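Local coordinates for malonyl coenzyme A-acyl carrier protein transacylase (Helicobacter pylori, PDB 2H1Y), which probably transfers the malonyl group of malonyl-CoA to holo-acyl carrier protein, giving malonyl-ACP and free CoA, at residues T126-R129 and G130-Q134; E215-I218 and F219-E223; I82-Q85 and L86-Q90. One frame throughout, in Å; residues are numbered along the deposited sequence.

Contact 1 (T126-R129 and G130-Q134)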
loop_
_atom_site.group_PDB
_atom_site.type_symbol
_atom_site.label_atom_id
_atom_site.label_comp_id
_atom_site.label_asym_id
_atom_site.label_seq_id
_atom_site.Cartn_x
_atom_site.Cartn_y
_atom_site.Cartn_z
ATOM N N THR A 126 2.656 -10.173 5.746
ATOM C CA THR A 126 2.469 -9.664 4.381
ATOM C C THR A 126 2.549 -10.777 3.329
ATOM O O THR A 126 1.704 -10.847 2.436
ATOM C CB THR A 126 3.425 -8.478 4.023
ATOM O OG1 THR A 126 4.784 -8.842 4.290
ATOM C CG2 THR A 126 3.061 -7.215 4.821
ATOM N N HIS A 127 3.545 -11.659 3.449
ATOM C CA HIS A 127 3.653 -12.815 2.568
ATOM C C HIS A 127 2.358 -13.623 2.608
ATOM O O HIS A 127 1.865 -14.090 1.578
ATOM C CB HIS A 127 4.846 -13.669 2.973
ATOM C CG HIS A 127 4.913 -15.001 2.286
ATOM N ND1 HIS A 127 4.234 -16.112 2.740
ATOM C CD2 HIS A 127 5.595 -15.406 1.189
ATOM C CE1 HIS A 127 4.482 -17.139 1.948
ATOM N NE2 HIS A 127 5.305 -16.739 0.996
ATOM N N GLN A 128 1.784 -13.749 3.799
ATOM C CA GLN A 128 0.562 -14.516 3.983
ATOM C C GLN A 128 -0.639 -13.818 3.330
ATOM O O GLN A 128 -1.434 -14.459 2.623
ATOM C CB GLN A 128 0.359 -14.790 5.483
ATOM C CG GLN A 128 -0.330 -16.122 5.891
ATOM C CD GLN A 128 0.088 -17.376 5.120
ATOM O OE1 GLN A 128 -0.768 -18.134 4.674
ATOM N NE2 GLN A 128 1.387 -17.611 4.984
ATOM N N ARG A 129 -0.745 -12.504 3.525
ATOM C CA ARG A 129 -1.819 -11.705 2.932
ATOM C C ARG A 129 -1.844 -11.890 1.423
ATOM O O ARG A 129 -2.908 -12.035 0.828
ATOM C CB ARG A 129 -1.622 -10.230 3.278
ATOM C CG ARG A 129 -2.769 -9.271 2.892
ATOM C CD ARG A 129 -2.312 -7.842 3.199
ATOM N NE ARG A 129 -3.263 -6.782 2.879
ATOM C CZ ARG A 129 -3.333 -6.131 1.715
ATOM N NH1 ARG A 129 -2.518 -6.432 0.702
ATOM N NH2 ARG A 129 -4.229 -5.153 1.567
ATOM N N GLY A 130 -0.662 -11.900 0.808
ATOM C CA GLY A 130 -0.555 -12.133 -0.633
ATOM C C GLY A 130 -0.944 -13.548 -1.022
ATOM O O GLY A 130 -1.598 -13.767 -2.051
ATOM N N LYS A 131 -0.538 -14.508 -0.194
ATOM C CA LYS A 131 -0.786 -15.915 -0.468
ATOM C C LYS A 131 -2.278 -16.183 -0.381
ATOM O O LYS A 131 -2.860 -16.846 -1.259
ATOM C CB LYS A 131 -0.035 -16.770 0.543
ATOM C CG LYS A 131 0.242 -18.164 0.087
ATOM C CD LYS A 131 1.098 -18.924 1.106
ATOM C CE LYS A 131 1.683 -20.191 0.471
ATOM N NZ LYS A 131 0.651 -20.917 -0.349
ATOM N N MET A 132 -2.901 -15.635 0.659
ATOM C CA MET A 132 -4.331 -15.823 0.867
ATOM C C MET A 132 -5.196 -15.117 -0.185
ATOM O O MET A 132 -6.249 -15.617 -0.580
ATOM C CB MET A 132 -4.723 -15.418 2.278
ATOM C CG MET A 132 -4.081 -16.269 3.350
ATOM S SD MET A 132 -4.477 -15.625 4.976
ATOM C CE MET A 132 -3.651 -16.805 6.055
ATOM N N MET A 133 -4.733 -13.970 -0.655
ATOM C CA MET A 133 -5.399 -13.290 -1.770
ATOM C C MET A 133 -5.325 -14.136 -3.049
ATOM O O MET A 133 -6.301 -14.217 -3.809
ATOM C CB MET A 133 -4.825 -11.880 -1.994
ATOM C CG MET A 133 -5.345 -10.827 -1.012
ATOM S SD MET A 133 -4.624 -9.162 -1.143
ATOM C CE MET A 133 -4.794 -8.848 -2.906
ATOM N N GLN A 134 -4.182 -14.781 -3.273
ATOM C CA GLN A 134 -4.012 -15.626 -4.452
ATOM C C GLN A 134 -4.847 -16.886 -4.353
ATOM O O GLN A 134 -5.499 -17.274 -5.314
ATOM C CB GLN A 134 -2.543 -15.980 -4.679
ATOM C CG GLN A 134 -1.653 -14.765 -4.889
ATOM C CD GLN A 134 -0.277 -15.132 -5.438
ATOM O OE1 GLN A 134 -0.078 -15.171 -6.666
ATOM N NE2 GLN A 134 0.686 -15.388 -4.532
#
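Arg-129 and Met-133 lie side by side, one turn apart on helix 119-137. The thioether sulfur sits over one face of the guanidinium, with Met-133 SD 3.9 Å from Arg-129 NH1. The arginine chain is extended from CG to NE, which carries its head well away from the helix. Met-133 CG stands beside its own backbone N (chi1 -79°), and an extended chi2 then sets SD at the guanidinium. On another side of the helix Gln-128 meets Met-132. The two side chains cross at a slant, and the methionine makes contact through its methyl: Met-132 CE is 3.4 Å from Gln-128 CG and 3.5 Å from Gln-128 OE1. Next to them His-127 and Lys-131 run alongside each other. Lys-131 CD comes within 3.9 Å of His-127 CE1. Gln-128 NE2 lies at the edge of the imidazole, in its plane.

The backbone sets this spacing. Four consecutive i to i+4 bonds link the two halves. Met-132 N to Gln-128 O, at 2.7 Å, is the shortest.

The polar ends are held from outside: Arg-129 NH1 bonds to Gln-73, and NH2 to Gln-259 and Ser-104, which probably fixes the guanidinium. Lys-131 NZ makes a salt bridge with Glu-135, and Tyr-71 meets the His-127 ring edge-to-face. Within the acyl transferase fold, helix 69-90 touches Thr-126 and Met-133, helix 105-116 meets Thr-126 and Arg-129, and helix 218-228 meets Gln-128, Arg-129 and Met-132.

Contact 2 (E215-I218 and F219-E223)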
loop_
_atom_site.group_PDB
_atom_site.type_symbol
_atom_site.label_atom_id
_atom_site.label_comp_id
_atom_site.label_asym_id
_atom_site.label_seq_id
_atom_site.Cartn_x
_atom_site.Cartn_y
_atom_site.Cartn_z
ATOM N N GLU A 215 -13.715 -12.369 0.893
ATOM C CA GLU A 215 -14.517 -12.879 2.024
ATOM C C GLU A 215 -13.936 -14.153 2.633
ATOM O O GLU A 215 -13.707 -14.195 3.845
ATOM C CB GLU A 215 -15.979 -13.131 1.618
ATOM C CG GLU A 215 -17.034 -12.446 2.508
ATOM C CD GLU A 215 -17.034 -12.933 3.963
ATOM O OE1 GLU A 215 -17.390 -14.110 4.222
ATOM O OE2 GLU A 215 -16.698 -12.121 4.854
ATOM N N PRO A 216 -13.675 -15.192 1.803
ATOM C CA PRO A 216 -13.146 -16.426 2.395
ATOM C C PRO A 216 -12.035 -16.196 3.407
ATOM O O PRO A 216 -12.065 -16.805 4.461
ATOM C CB PRO A 216 -12.614 -17.196 1.183
ATOM C CG PRO A 216 -13.505 -16.782 0.069
ATOM C CD PRO A 216 -13.843 -15.327 0.338
ATOM N N MET A 217 -11.088 -15.307 3.105
ATOM C CA MET A 217 -9.846 -15.175 3.875
ATOM C C MET A 217 -9.955 -14.318 5.136
ATOM O O MET A 217 -8.990 -14.295 5.934
ATOM C CB MET A 217 -8.686 -14.654 2.986
ATOM C CG MET A 217 -8.648 -13.111 2.769
ATOM S SD MET A 217 -7.238 -12.479 1.789
ATOM C CE MET A 217 -5.964 -12.311 3.039
ATOM N N ILE A 218 -11.085 -13.611 5.321
ATOM C CA ILE A 218 -11.194 -12.643 6.442
ATOM C C ILE A 218 -10.902 -13.276 7.803
ATOM O O ILE A 218 -10.120 -12.736 8.584
ATOM C CB ILE A 218 -12.524 -11.778 6.486
ATOM C CG1 ILE A 218 -13.779 -12.633 6.704
ATOM C CG2 ILE A 218 -12.646 -10.910 5.245
ATOM C CD1 ILE A 218 -14.901 -11.940 7.550
ATOM N N PHE A 219 -11.484 -14.443 8.072
ATOM C CA PHE A 219 -11.198 -15.073 9.346
ATOM C C PHE A 219 -9.736 -15.509 9.562
ATOM O O PHE A 219 -9.158 -15.175 10.598
ATOM C CB PHE A 219 -12.178 -16.177 9.760
ATOM C CG PHE A 219 -12.113 -16.423 11.216
ATOM C CD1 PHE A 219 -12.881 -15.647 12.087
ATOM C CD2 PHE A 219 -11.162 -17.312 11.743
ATOM C CE1 PHE A 219 -12.761 -15.803 13.467
ATOM C CE2 PHE A 219 -11.025 -17.479 13.106
ATOM C CZ PHE A 219 -11.821 -16.718 13.982
ATOM N N LYS A 220 -9.158 -16.253 8.612
ATOM C CA LYS A 220 -7.744 -16.668 8.693
ATOM C C LYS A 220 -6.794 -15.481 8.900
ATOM O O LYS A 220 -5.809 -15.575 9.639
ATOM C CB LYS A 220 -7.315 -17.455 7.450
ATOM C CG LYS A 220 -7.851 -18.881 7.381
ATOM C CD LYS A 220 -6.903 -19.842 6.614
ATOM C CE LYS A 220 -5.648 -20.245 7.441
ATOM N NZ LYS A 220 -5.054 -21.555 7.007
ATOM N N PHE A 221 -7.107 -14.365 8.250
ATOM C CA PHE A 221 -6.284 -13.183 8.360
ATOM C C PHE A 221 -6.420 -12.551 9.737
ATOM O O PHE A 221 -5.428 -12.219 10.377
ATOM C CB PHE A 221 -6.599 -12.181 7.239
ATOM C CG PHE A 221 -5.485 -11.219 6.977
ATOM C CD1 PHE A 221 -4.222 -11.679 6.635
ATOM C CD2 PHE A 221 -5.685 -9.866 7.099
ATOM C CE1 PHE A 221 -3.186 -10.801 6.413
ATOM C CE2 PHE A 221 -4.659 -8.984 6.869
ATOM C CZ PHE A 221 -3.405 -9.445 6.523
ATOM N N GLN A 222 -7.654 -12.428 10.199
ATOM C CA GLN A 222 -7.949 -11.922 11.540
ATOM C C GLN A 222 -7.145 -12.682 12.598
ATOM O O GLN A 222 -6.456 -12.084 13.436
ATOM C CB GLN A 222 -9.436 -12.069 11.805
ATOM C CG GLN A 222 -10.036 -10.994 12.669
ATOM C CD GLN A 222 -11.537 -10.865 12.445
ATOM O OE1 GLN A 222 -11.992 -10.539 11.338
ATOM N NE2 GLN A 222 -12.318 -11.132 13.501
ATOM N N GLU A 223 -7.210 -14.008 12.522
ATOM C CA GLU A 223 -6.418 -14.891 13.378
ATOM C C GLU A 223 -4.931 -14.522 13.380
ATOM O O GLU A 223 -4.314 -14.403 14.444
ATOM C CB GLU A 223 -6.610 -16.337 12.937
ATOM C CG GLU A 223 -5.945 -17.371 13.825
ATOM C CD GLU A 223 -6.153 -18.787 13.297
ATOM O OE1 GLU A 223 -6.045 -18.980 12.063
ATOM O OE2 GLU A 223 -6.431 -19.698 14.116
#
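Met-217 and Phe-221 form the apolar part of this contact, where the chain enters helix 218-228. Their side chains lie next to each other and point the same way. The methyl end of the methionine reaches the ring. Met-217 CE is 4.0 Å from Phe-221 CD1 and 4.1 Å from Phe-221 CG, and its approach there is oblique. Met-217 CG stands between its own backbone N and carbonyl carbon (chi1 82°). From there the chain runs extended to SD and bends at chi3 (-85°), which brings CE to the ring. Both residues are buried. They pack on helix 119-137, and Leu-260 touches both.

The hydrogen bonds across the contact are all of the backbone. Phe-221 N donates to Met-217 O at 3.0 Å. Gln-222 N donates to Ile-218 O, also at 3.0 Å. Met-217 O comes within 3.3 Å of Lys-220 N as well, but the angle there is too poor for a bond. Before them, Ile-218 N bonds to Glu-215 O at 3.1 Å, one i to i+3 bond that closes a single turn. After them, Glu-223 N continues the i to i+4 series to Phe-219 O at 3.0 Å.

The polar side-chain interaction lies outside the contact. The amide of Gln-222 has its partner on helix 249-259, where its OE1 bonds to Ser-257 OG. Ile-218 packs on Thr-261.

Phe-219 and Lys-220 are exposed, while Met-217 and Phe-221 are covered. The loop before helix 218-228 thus runs through one turn into regular i to i+4 bonding. In this acyl transferase fold, the i, i+4 pair Met-217 and Phe-221 faces the neighbouring helix 119-137.

Contact 3 (I82-Q85 and L86-Q90)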
loop_
_atom_site.group_PDB
_atom_site.type_symbol
_atom_site.label_atom_id
_atom_site.label_comp_id
_atom_site.label_asym_id
_atom_site.label_seq_id
_atom_site.Cartn_x
_atom_site.Cartn_y
_atom_site.Cartn_z
ATOM N N ILE A 82 12.887 -0.171 5.408
ATOM C CA ILE A 82 14.261 0.334 5.323
ATOM C C ILE A 82 14.288 1.856 5.182
ATOM O O ILE A 82 14.996 2.543 5.929
ATOM C CB ILE A 82 15.088 -0.355 4.191
ATOM C CG1 ILE A 82 15.299 -1.829 4.528
ATOM C CG2 ILE A 82 16.414 0.346 4.004
ATOM C CD1 ILE A 82 15.852 -2.657 3.415
ATOM N N ALA A 83 13.505 2.370 4.238
ATOM C CA ALA A 83 13.293 3.813 4.109
ATOM C C ALA A 83 13.008 4.455 5.463
ATOM O O ALA A 83 13.595 5.492 5.792
ATOM C CB ALA A 83 12.156 4.099 3.150
ATOM N N TYR A 84 12.122 3.834 6.246
ATOM C CA TYR A 84 11.746 4.379 7.552
ATOM C C TYR A 84 12.907 4.403 8.574
ATOM O O TYR A 84 13.160 5.436 9.208
ATOM C CB TYR A 84 10.552 3.634 8.136
ATOM C CG TYR A 84 10.076 4.231 9.445
ATOM C CD1 TYR A 84 10.766 3.992 10.647
ATOM C CD2 TYR A 84 8.934 5.029 9.486
ATOM C CE1 TYR A 84 10.320 4.541 11.857
ATOM C CE2 TYR A 84 8.486 5.569 10.660
ATOM C CZ TYR A 84 9.180 5.323 11.846
ATOM O OH TYR A 84 8.721 5.884 13.003
ATOM N N GLN A 85 13.585 3.267 8.730
ATOM C CA GLN A 85 14.761 3.153 9.612
ATOM C C GLN A 85 15.884 4.142 9.289
ATOM O O GLN A 85 16.353 4.880 10.162
ATOM C CB GLN A 85 15.328 1.730 9.549
ATOM C CG GLN A 85 14.395 0.637 10.058
ATOM C CD GLN A 85 13.692 1.007 11.363
ATOM O OE1 GLN A 85 12.494 0.776 11.502
ATOM N NE2 GLN A 85 14.429 1.590 12.312
ATOM N N LEU A 86 16.322 4.134 8.031
ATOM C CA LEU A 86 17.340 5.060 7.558
ATOM C C LEU A 86 16.944 6.500 7.864
ATOM O O LEU A 86 17.703 7.235 8.506
ATOM C CB LEU A 86 17.588 4.844 6.067
ATOM C CG LEU A 86 18.731 3.918 5.597
ATOM C CD1 LEU A 86 19.298 2.986 6.678
ATOM C CD2 LEU A 86 18.356 3.145 4.348
ATOM N N LEU A 87 15.737 6.891 7.469
ATOM C CA LEU A 87 15.288 8.257 7.719
ATOM C C LEU A 87 15.181 8.552 9.217
ATOM O O LEU A 87 15.784 9.515 9.678
ATOM C CB LEU A 87 13.987 8.596 6.960
ATOM C CG LEU A 87 13.379 10.001 7.119
ATOM C CD1 LEU A 87 14.428 11.096 7.015
ATOM C CD2 LEU A 87 12.291 10.233 6.105
ATOM N N ASN A 88 14.448 7.715 9.954
ATOM C CA ASN A 88 14.318 7.802 11.414
ATOM C C ASN A 88 15.635 7.945 12.197
ATOM O O ASN A 88 15.697 8.662 13.186
ATOM C CB ASN A 88 13.566 6.582 11.942
ATOM C CG ASN A 88 13.281 6.662 13.445
ATOM O OD1 ASN A 88 12.520 7.527 13.908
ATOM N ND2 ASN A 88 13.882 5.763 14.205
ATOM N N LYS A 89 16.676 7.258 11.756
ATOM C CA LYS A 89 17.967 7.259 12.451
ATOM C C LYS A 89 18.716 8.606 12.294
ATOM O O LYS A 89 19.653 8.911 13.049
ATOM C CB LYS A 89 18.794 6.051 11.971
ATOM C CG LYS A 89 20.248 6.030 12.361
ATOM C CD LYS A 89 21.023 5.047 11.488
ATOM C CE LYS A 89 22.532 5.344 11.568
ATOM N NZ LYS A 89 23.289 4.675 10.475
ATOM N N GLN A 90 18.274 9.400 11.318
ATOM C CA GLN A 90 18.837 10.719 11.034
ATOM C C GLN A 90 17.936 11.848 11.488
ATOM O O GLN A 90 18.383 12.981 11.635
ATOM C CB GLN A 90 19.094 10.873 9.535
ATOM C CG GLN A 90 20.550 10.852 9.132
ATOM C CD GLN A 90 21.259 9.562 9.491
ATOM O OE1 GLN A 90 21.412 9.225 10.661
ATOM N NE2 GLN A 90 21.712 8.841 8.476
#
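Ile-82 O accepts a bond from Leu-86 N at 3.0 Å, the first of four consecutive i to i+4 bonds that run to Lys-89 N on Gln-85 O. The bond from Asn-88 N to Tyr-84 O is the shortest of the four, at 2.7 Å.

Ile-82 and Leu-86 lie side by side and point the same way. They meet methyl to methyl, with Ile-82 CG2 3.4 Å from Leu-86 CD2. With Ile-82 CG1 beside the backbone N (chi1 -66°), CG2 stands anti to that N, on the side of Leu-86. The methyl contact is tight, and Leu-86 lies off the usual rotamers (chi1 -95°), so its exact closeness is doubtful.

This is the C-terminal part of helix 69-90, in the acyl transferase fold. Ile-82 and Leu-86 pack on helices 31-36 and 38-51, while Leu-86 and Leu-87 also pack on helix 307-320.

Tyr-84 and Asn-88 meet on another side, carbon against ring. Asn-88 CB approaches the phenol ring at a slant, 3.8 Å from Tyr-84 CE1. The ring and amide planes are only 23° apart. The amide has a partner further on: Asn-88 OD1 takes a hydrogen bond from Leu-95 N in the following loop. The side chain of Leu-95 touches both Tyr-84 and Leu-87, and Phe-235 adds to the packing on Tyr-84.

Each contact joins residues about one turn apart. Contacts 1 and 3 lie within helices and are mainly buried; contact 2 lies where a loop enters a helix and has an exposed face. Contacts 1 and 2 touch and join helix 119-137 to the start of helix 218-228 and the loop before it. Met-217 CE lies 3.4 Å from Met-132 CB, and Phe-221 CE1 lies 3.5 Å from Arg-129 CB. Contact 3 is apart, its centre about 26 Å from that of contact 1. Its helix, 69-90, still reaches contact 1 through Gln-73. Contact 1 buries a guanidinium among sulfur, amide and hydroxyl groups, contact 2 pairs methionine with phenylalanine, and contact 3 relies on branched aliphatic chains and an asparagine.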